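Quinone oxidoreductase (Escherichia coli, PDB 1QOR) catalyses the NADPH-dependent one-electron reduction of quinones to semiquinones as a homodimeric member of the zinc-containing alcohol dehydrogenase family. Local coordinates at residues 31-37 against 65-71; 197-201 against 224-228; 130-135 against 264-269. All coordinates share one frame; numbering follows the deposited sequence.

Contact 1: 31-37 against 65-71; sequences IQVENKA and AAGIVSK
Residues 31-37 and 65-71 are antiparallel neighbours in the mixed sheet of the GroES-like domain, a pairing carried by backbone hydrogen bonds and interrupted near each end by a classic beta bulge. In the first bulge Ser70 and Lys71 both face Gln32. Gln32 N donates to Lys71 O at 2.8 Å, while Gln32 O takes the N-H of Ser70 at 2.8 Å, with weak additional bonds from Lys71 N and Ser70 OG. That hydroxyl sits between its own backbone N and carbonyl carbon (chi1 59°), which brings it back to the neighbouring strand. Glu34 and Ile68 then form a regular hydrogen-bonded pair through both N-H groups. In the second bulge Ala66 O collects Lys36 N at 3.0 Å and a weak bond from Ala37 N; Ala66 N returns to Ala37 O.

The side chains sort by face. Val33 and Val69 form a non-hydrogen-bonded pair, and Val69 CG2 lies 4.0 Å from both Val33 CG2 and Ile31 CD1; branched apolar residues suit this buried face, where Val85 of strand 84-87 extends the apolar patch and Ile79 and Val76 from loops pack against it. On the face of Gln32 and Lys71, the two long chains run side by side, pointing the same way, and the extended lysine carries its ammonium to a salt bridge with Asp25. Across from Asn35, the absence of a side chain lets Gly67 CA come to 3.4 Å from Glu34 O in a CA-H...O contact. Strands 98-102 and 84-87 continue the sheet beyond 31-35 and 65-71 respectively, an antiparallel arrangement characteristic of the GroES-like catalytic domain of medium-chain dehydrogenases.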
# COMPACT_ATOMS: atom_id res chain seq x y z
N ILE A 31 -14.62 32.53 10.50
CA ILE A 31 -15.79 32.79 11.35
C ILE A 31 -15.20 32.61 12.75
O ILE A 31 -14.15 31.96 12.90
CB ILE A 31 -16.93 31.76 11.15
CG1 ILE A 31 -16.44 30.32 11.45
CG2 ILE A 31 -17.52 31.89 9.77
CD1 ILE A 31 -17.47 29.20 11.35
N GLN A 32 -15.81 33.23 13.75
CA GLN A 32 -15.36 33.09 15.12
C GLN A 32 -16.44 32.30 15.82
O GLN A 32 -17.63 32.64 15.70
CB GLN A 32 -15.25 34.45 15.76
CG GLN A 32 -15.03 34.37 17.24
CD GLN A 32 -14.53 35.69 17.76
OE1 GLN A 32 -13.41 36.12 17.41
NE2 GLN A 32 -15.35 36.37 18.57
N VAL A 33 -16.05 31.30 16.59
CA VAL A 33 -17.02 30.44 17.27
C VAL A 33 -16.84 30.37 18.76
O VAL A 33 -15.72 30.27 19.25
CB VAL A 33 -16.95 28.99 16.68
CG1 VAL A 33 -17.81 28.02 17.47
CG2 VAL A 33 -17.33 29.01 15.21
N GLU A 34 -17.93 30.53 19.49
CA GLU A 34 -17.85 30.41 20.93
C GLU A 34 -18.10 28.91 21.11
O GLU A 34 -19.22 28.42 20.81
CB GLU A 34 -18.98 31.17 21.60
CG GLU A 34 -18.94 32.67 21.54
CD GLU A 34 -20.24 33.25 22.11
OE1 GLU A 34 -20.52 33.02 23.33
OE2 GLU A 34 -21.01 33.84 21.32
N ASN A 35 -17.08 28.19 21.57
CA ASN A 35 -17.17 26.75 21.72
C ASN A 35 -18.03 26.33 22.90
O ASN A 35 -17.91 26.89 23.98
CB ASN A 35 -15.77 26.14 21.80
CG ASN A 35 -15.00 26.23 20.45
OD1 ASN A 35 -13.77 26.23 20.44
ND2 ASN A 35 -15.71 26.31 19.33
N LYS A 36 -18.92 25.36 22.67
CA LYS A 36 -19.85 24.81 23.69
C LYS A 36 -19.40 23.42 24.11
O LYS A 36 -19.60 23.01 25.25
CB LYS A 36 -21.25 24.68 23.11
CG LYS A 36 -21.82 26.00 22.59
CD LYS A 36 -21.95 26.91 23.76
CE LYS A 36 -22.43 28.26 23.37
NZ LYS A 36 -22.44 29.08 24.62
N ALA A 37 -18.82 22.69 23.15
CA ALA A 37 -18.31 21.35 23.40
C ALA A 37 -17.05 21.18 22.52
O ALA A 37 -17.04 21.59 21.37
CB ALA A 37 -19.37 20.28 23.08
N ALA A 65 -14.44 21.06 17.40
CA ALA A 65 -15.30 21.65 18.39
C ALA A 65 -16.59 22.04 17.69
O ALA A 65 -16.66 22.06 16.45
CB ALA A 65 -14.64 22.86 19.04
N ALA A 66 -17.61 22.29 18.51
CA ALA A 66 -18.95 22.68 18.02
C ALA A 66 -19.40 23.86 18.84
O ALA A 66 -19.04 23.96 20.04
CB ALA A 66 -19.96 21.48 18.19
N GLY A 67 -20.15 24.77 18.24
CA GLY A 67 -20.63 25.92 19.00
C GLY A 67 -21.42 26.90 18.18
O GLY A 67 -21.90 26.57 17.08
N ILE A 68 -21.50 28.14 18.66
CA ILE A 68 -22.25 29.19 17.96
C ILE A 68 -21.35 30.24 17.35
O ILE A 68 -20.42 30.74 17.99
CB ILE A 68 -23.32 29.86 18.87
CG1 ILE A 68 -24.39 28.85 19.25
CG2 ILE A 68 -24.07 30.95 18.10
CD1 ILE A 68 -24.33 28.51 20.68
N VAL A 69 -21.61 30.55 16.10
CA VAL A 69 -20.82 31.55 15.42
C VAL A 69 -21.08 32.93 16.02
O VAL A 69 -22.22 33.42 16.00
CB VAL A 69 -21.15 31.53 13.95
CG1 VAL A 69 -20.46 32.66 13.23
CG2 VAL A 69 -20.72 30.23 13.37
N SER A 70 -20.07 33.52 16.64
CA SER A 70 -20.24 34.86 17.21
C SER A 70 -19.94 35.96 16.19
O SER A 70 -20.62 36.94 16.15
CB SER A 70 -19.38 35.03 18.46
OG SER A 70 -18.04 34.81 18.11
N LYS A 71 -18.96 35.77 15.32
CA LYS A 71 -18.66 36.79 14.31
C LYS A 71 -18.32 36.13 12.99
O LYS A 71 -17.89 34.98 12.97
CB LYS A 71 -17.45 37.64 14.73
CG LYS A 71 -17.54 38.28 16.10
CD LYS A 71 -16.32 39.12 16.32
CE LYS A 71 -16.28 39.69 17.70
NZ LYS A 71 -14.96 40.35 17.88

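Contact 2: 197-201 against 224-228; sequences LVERL and RSLDC
Val198, on helix 197-204, reaches across to the C-terminal end of helix 222-227 in a mainly apolar contact. From its CB, two methyl groups diverge. CG1, anti to the backbone N (chi1 173°), lies near Asp227 CB and Asp227 O. CG2 meets Arg224 O at 3.5 Å and Asp227 CB at 3.7 Å, and it also touches Cys228 SG. A short branched side chain suits this place, since its two methyls spread over the last turn of the facing helix and let the backbones come close, with Val198 CA 5.9 Å from Cys228 CA.

Leucines one residue before and three after widen the apolar patch. Leu197 CD2 rests on Arg224 CB at 3.9 Å, using the aliphatic root of the arginine, and Leu201 CD2 presses on Cys228 CB at 3.6 Å. Cysteine is compact and weakly polar, and its sulfur packs against Leu197, Val198 and Leu201. Beside this patch a water accepts from Leu197 N, at the start of its helix, and from Arg224 NH1 at 2.8 Å, lying at the edge of the guanidinium, in its plane. Arg224 NH2 is held by Asp220 O, and the carboxylate of Asp227 turns to Lys256 in a salt bridge.

The two helices flank the parallel sheet of the Rossmann domain. Leu197 touches Ile190 of strand 188-191 and Thr171 of strand 167-172, and Leu201 touches Ile169 of the latter; Ser225 and Leu226 meet Met235 of strand 233-237, and Cys228 is bonded through its backbone to Val210, at the start of strand 210-215.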
# COMPACT_ATOMS: atom_id res chain seq x y z
N LEU A 197 -4.65 -13.45 18.58
CA LEU A 197 -5.36 -12.80 17.49
C LEU A 197 -5.40 -13.50 16.15
O LEU A 197 -6.46 -13.54 15.50
CB LEU A 197 -4.81 -11.38 17.30
CG LEU A 197 -5.14 -10.57 16.05
CD1 LEU A 197 -6.63 -10.32 15.93
CD2 LEU A 197 -4.42 -9.23 16.16
N VAL A 198 -4.23 -13.97 15.70
CA VAL A 198 -4.12 -14.59 14.38
C VAL A 198 -4.86 -15.91 14.31
O VAL A 198 -5.64 -16.13 13.38
CB VAL A 198 -2.62 -14.74 13.92
CG1 VAL A 198 -2.53 -15.54 12.63
CG2 VAL A 198 -2.00 -13.34 13.66
N GLU A 199 -4.66 -16.77 15.32
CA GLU A 199 -5.36 -18.05 15.36
C GLU A 199 -6.89 -17.83 15.49
O GLU A 199 -7.66 -18.44 14.73
CB GLU A 199 -4.80 -18.93 16.47
CG GLU A 199 -3.40 -19.54 16.16
CD GLU A 199 -3.20 -20.06 14.68
OE1 GLU A 199 -4.07 -20.80 14.17
OE2 GLU A 199 -2.16 -19.72 14.03
N ARG A 200 -7.34 -16.94 16.38
CA ARG A 200 -8.79 -16.71 16.51
C ARG A 200 -9.34 -16.16 15.21
O ARG A 200 -10.42 -16.56 14.77
CB ARG A 200 -9.13 -15.74 17.64
CG ARG A 200 -9.06 -16.31 19.05
CD ARG A 200 -10.26 -17.22 19.34
NE ARG A 200 -11.52 -16.50 19.56
CZ ARG A 200 -12.69 -16.84 19.02
NH1 ARG A 200 -12.80 -17.91 18.21
NH2 ARG A 200 -13.77 -16.13 19.31
N LEU A 201 -8.60 -15.26 14.55
CA LEU A 201 -9.09 -14.71 13.30
C LEU A 201 -9.23 -15.78 12.22
O LEU A 201 -10.19 -15.76 11.42
CB LEU A 201 -8.26 -13.50 12.81
CG LEU A 201 -8.94 -13.14 11.46
CD1 LEU A 201 -9.67 -11.85 11.53
CD2 LEU A 201 -8.07 -13.33 10.20
N ARG A 224 1.04 -8.99 13.50
CA ARG A 224 -0.19 -9.78 13.67
C ARG A 224 -1.25 -9.42 12.60
O ARG A 224 -1.78 -10.32 11.93
CB ARG A 224 -0.73 -9.67 15.11
CG ARG A 224 0.11 -10.49 16.08
CD ARG A 224 -0.26 -10.38 17.56
NE ARG A 224 -0.11 -9.02 18.07
CZ ARG A 224 -0.70 -8.56 19.17
NH1 ARG A 224 -1.47 -9.36 19.91
NH2 ARG A 224 -0.63 -7.27 19.47
N SER A 225 -1.42 -8.13 12.31
CA SER A 225 -2.38 -7.71 11.31
C SER A 225 -2.04 -8.18 9.90
O SER A 225 -2.94 -8.62 9.15
CB SER A 225 -2.53 -6.21 11.35
OG SER A 225 -3.18 -5.82 12.56
N LEU A 226 -0.75 -8.13 9.53
CA LEU A 226 -0.37 -8.59 8.20
C LEU A 226 -0.68 -10.10 8.06
O LEU A 226 -1.09 -10.57 6.99
CB LEU A 226 1.12 -8.29 7.94
CG LEU A 226 1.49 -6.79 7.90
CD1 LEU A 226 2.99 -6.65 7.63
CD2 LEU A 226 0.70 -6.03 6.83
N ASP A 227 -0.49 -10.83 9.15
CA ASP A 227 -0.79 -12.25 9.19
C ASP A 227 -2.31 -12.57 9.11
O ASP A 227 -2.67 -13.73 8.90
CB ASP A 227 -0.19 -12.87 10.46
CG ASP A 227 1.29 -13.19 10.31
OD1 ASP A 227 1.76 -13.36 9.16
OD2 ASP A 227 1.98 -13.30 11.35
N CYS A 228 -3.19 -11.58 9.25
CA CYS A 228 -4.65 -11.84 9.16
C CYS A 228 -5.17 -11.56 7.78
O CYS A 228 -6.37 -11.65 7.55
CB CYS A 228 -5.43 -10.95 10.13
SG CYS A 228 -4.99 -11.32 11.82
O HOH W 1 -2.22 -12.08 19.86

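Contact 3: 130-135 against 264-269. With NDP (NADPH dihydro-nicotinamide-adenine-dinucleotide phosphate), chain D.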
# COMPACT_ATOMS: atom_id res chain seq x y z
N TYR A 130 -14.77 7.89 5.53
CA TYR A 130 -13.86 7.67 4.40
C TYR A 130 -13.21 6.29 4.49
O TYR A 130 -13.01 5.61 3.48
CB TYR A 130 -12.82 8.80 4.21
CG TYR A 130 -11.57 8.69 5.06
CD1 TYR A 130 -10.58 7.75 4.79
CD2 TYR A 130 -11.37 9.56 6.14
CE1 TYR A 130 -9.39 7.70 5.59
CE2 TYR A 130 -10.22 9.50 6.92
CZ TYR A 130 -9.23 8.58 6.65
OH TYR A 130 -8.08 8.56 7.46
N LEU A 131 -12.89 5.85 5.70
CA LEU A 131 -12.32 4.52 5.86
C LEU A 131 -13.17 3.36 5.28
O LEU A 131 -12.65 2.54 4.53
CB LEU A 131 -12.09 4.25 7.33
CG LEU A 131 -10.89 4.91 8.01
CD1 LEU A 131 -10.87 4.48 9.48
CD2 LEU A 131 -9.61 4.50 7.31
N LEU A 132 -14.47 3.33 5.56
CA LEU A 132 -15.37 2.24 5.13
C LEU A 132 -16.02 2.41 3.77
O LEU A 132 -16.60 1.44 3.21
CB LEU A 132 -16.48 2.06 6.17
CG LEU A 132 -16.04 1.80 7.62
CD1 LEU A 132 -17.25 1.41 8.48
CD2 LEU A 132 -15.06 0.67 7.65
N ARG A 133 -16.00 3.64 3.28
CA ARG A 133 -16.61 3.95 2.01
C ARG A 133 -15.62 4.39 0.93
O ARG A 133 -15.90 4.20 -0.23
CB ARG A 133 -17.67 5.04 2.21
CG ARG A 133 -18.62 4.84 3.45
CD ARG A 133 -19.79 3.95 3.10
NE ARG A 133 -19.34 2.59 2.95
CZ ARG A 133 -19.78 1.71 2.05
NH1 ARG A 133 -20.75 2.03 1.18
NH2 ARG A 133 -19.16 0.53 1.98
N LYS A 134 -14.46 4.93 1.29
CA LYS A 134 -13.54 5.41 0.26
C LYS A 134 -12.21 4.67 0.17
O LYS A 134 -11.78 4.29 -0.90
CB LYS A 134 -13.22 6.90 0.47
CG LYS A 134 -14.40 7.83 0.64
CD LYS A 134 -15.31 7.78 -0.55
CE LYS A 134 -16.14 9.08 -0.65
NZ LYS A 134 -17.34 8.89 -1.54
N THR A 135 -11.52 4.53 1.29
CA THR A 135 -10.23 3.85 1.30
C THR A 135 -10.37 2.43 0.75
O THR A 135 -9.50 1.91 0.02
CB THR A 135 -9.66 3.84 2.71
OG1 THR A 135 -9.55 5.19 3.17
CG2 THR A 135 -8.32 3.12 2.77
N PRO A 264 -3.47 6.54 5.62
CA PRO A 264 -4.30 7.73 5.38
C PRO A 264 -4.49 8.68 6.57
O PRO A 264 -4.24 8.35 7.73
CB PRO A 264 -5.63 7.11 4.96
CG PRO A 264 -5.74 5.96 5.95
CD PRO A 264 -4.32 5.38 6.01
N SER A 265 -4.94 9.89 6.23
CA SER A 265 -5.25 10.90 7.22
C SER A 265 -6.50 11.59 6.68
O SER A 265 -6.84 11.45 5.50
CB SER A 265 -4.09 11.89 7.41
OG SER A 265 -4.02 12.78 6.32
N LEU A 266 -7.21 12.28 7.56
CA LEU A 266 -8.42 13.01 7.19
C LEU A 266 -8.15 14.03 6.09
O LEU A 266 -9.01 14.22 5.19
CB LEU A 266 -8.96 13.75 8.42
CG LEU A 266 -10.41 13.52 8.81
CD1 LEU A 266 -10.91 14.75 9.54
CD2 LEU A 266 -11.28 13.26 7.61
N GLN A 267 -7.00 14.72 6.18
CA GLN A 267 -6.64 15.73 5.19
C GLN A 267 -6.51 15.13 3.79
O GLN A 267 -6.71 15.84 2.82
CB GLN A 267 -5.30 16.38 5.49
CG GLN A 267 -5.14 16.84 6.87
CD GLN A 267 -4.67 15.73 7.77
OE1 GLN A 267 -5.43 15.26 8.66
NE2 GLN A 267 -3.42 15.27 7.56
N GLY A 268 -6.10 13.87 3.68
CA GLY A 268 -5.97 13.27 2.37
C GLY A 268 -7.30 12.94 1.70
O GLY A 268 -7.34 12.72 0.48
N TYR A 269 -8.39 12.93 2.47
CA TYR A 269 -9.70 12.55 1.94
C TYR A 269 -10.80 13.62 1.97
O TYR A 269 -11.67 13.62 1.10
CB TYR A 269 -10.20 11.30 2.68
CG TYR A 269 -9.56 10.00 2.23
CD1 TYR A 269 -8.28 9.61 2.71
CD2 TYR A 269 -10.21 9.18 1.33
CE1 TYR A 269 -7.69 8.42 2.28
CE2 TYR A 269 -9.63 7.98 0.89
CZ TYR A 269 -8.39 7.61 1.36
OH TYR A 269 -7.85 6.47 0.85
PA NDP D . -9.46 5.81 21.21
O1A NDP D . -10.58 6.41 21.99
O2A NDP D . -9.77 4.70 20.27
O5B NDP D . -8.28 5.44 22.13
C5B NDP D . -7.19 4.66 21.71
C4B NDP D . -7.47 3.22 22.06
O4B NDP D . -6.45 2.54 21.34
C3B NDP D . -7.30 2.80 23.52
O3B NDP D . -8.52 3.07 24.26
C2B NDP D . -6.81 1.36 23.39
O2B NDP D . -7.94 0.50 23.44
C1B NDP D . -6.08 1.33 21.97
N9A NDP D . -4.66 1.10 22.29
C8A NDP D . -3.92 0.03 22.00
N7A NDP D . -2.69 0.18 22.50
C5A NDP D . -2.71 1.35 23.09
C6A NDP D . -1.64 1.92 23.78
N6A NDP D . -0.47 1.32 23.91
N1A NDP D . -1.88 3.11 24.32
C2A NDP D . -3.08 3.75 24.21
N3A NDP D . -4.09 3.20 23.55
C4A NDP D . -3.92 1.97 22.98
O3 NDP D . -8.98 7.04 20.33
PN NDP D . -9.56 7.86 19.11
O1N NDP D . -10.93 7.39 18.70
O2N NDP D . -9.33 9.33 19.37
O5D NDP D . -8.47 7.40 17.96
C5D NDP D . -8.21 6.05 17.58
C4D NDP D . -7.03 5.96 16.68
O4D NDP D . -7.34 6.52 15.38
C3D NDP D . -5.81 6.73 17.19
O3D NDP D . -4.62 5.97 16.95
C2D NDP D . -5.86 8.00 16.32
O2D NDP D . -4.60 8.62 16.23
C1D NDP D . -6.30 7.49 14.98
N1N NDP D . -7.07 8.35 14.04
C2N NDP D . -6.69 8.42 12.72
C3N NDP D . -7.43 9.22 11.87
C7N NDP D . -7.08 9.31 10.39
O7N NDP D . -7.76 9.97 9.61
N7N NDP D . -6.02 8.62 10.03
C4N NDP D . -8.54 9.93 12.31
C5N NDP D . -8.91 9.84 13.65
C6N NDP D . -8.16 9.05 14.51
P2B NDP D . -7.80 -1.06 24.01
O1X NDP D . -9.09 -1.69 23.66
O2X NDP D . -6.66 -1.64 23.29
O3X NDP D . -7.56 -0.87 25.45
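Near its C-terminal end, helix 115-135 widens to a pi-type turn at 131-135, in which Tyr130 O accepts from both Lys134 N and Thr135 N, and it faces a loop that leads into the weakly bonded helix 266-269. Two tyrosines carry the contact. The rings of Tyr130 and Tyr269 form an offset stack, centroids 4.3 Å apart and planes at 13°, with Tyr130 CD1 over the centre of the Tyr269 ring. Tyr269 CB adds a CH-pi contact to the same face of Tyr130, while Leu131 CG lies over the opposite face. A tyrosine suits position 130: its flat faces pack between Tyr269 and Leu131 while its hydroxyl reaches the cofactor.

A chi1 of 84° swings the Tyr130 ring across toward 264-266, and OH donates to the nicotinamide carboxamide oxygen O7N of NADPH at 2.6 Å, near the ring plane. The amide nitrogen N7N of the cofactor donates one N-H to Pro264 O at 2.9 Å (149° at the hydrogen). Both ends of the carboxamide are thus gripped, which should fix its rotation. Around the tyrosine, Pro264 CB lies 3.9 Å from Tyr130 CE1 and Leu266 CD2 4.0 Å from Tyr130 CE2. Thr135 OG1 lies at the edge of the Tyr130 ring, in its plane, and 3.1 Å from Tyr269 OH.

The second subunit closes in here as well: its Tyr260 OH is hydrogen-bonded to Thr135 O, and its Ser258 OG to Ser265 N. Strand 233-237 borders the site through Val236, which touches Leu131, Thr135 and Pro264, while Leu266 leans back on Leu126 and Thr127 of helix 115-135.

Overall arrangement
Contacts 1 and 3 are largely buried, whereas contact 2 is only partly so and lies farthest from the centre of the chain. Each holds different elements: contact 1 pairs strands of the GroES-like domain, contact 2 joins two helices of the Rossmann domain, and contact 3 brings the end of helix 115-135 to residues 264-269 beside the cofactor. Contacts 1 and 2 lie on opposite sides of the chain's centre, about 44 Å apart between centres. Backbone hydrogen bonds dominate contact 1, aliphatic packing contact 2, and aromatic stacking with cofactor binding contact 3. Among the three, 130-135/264-269 alone touches the second subunit.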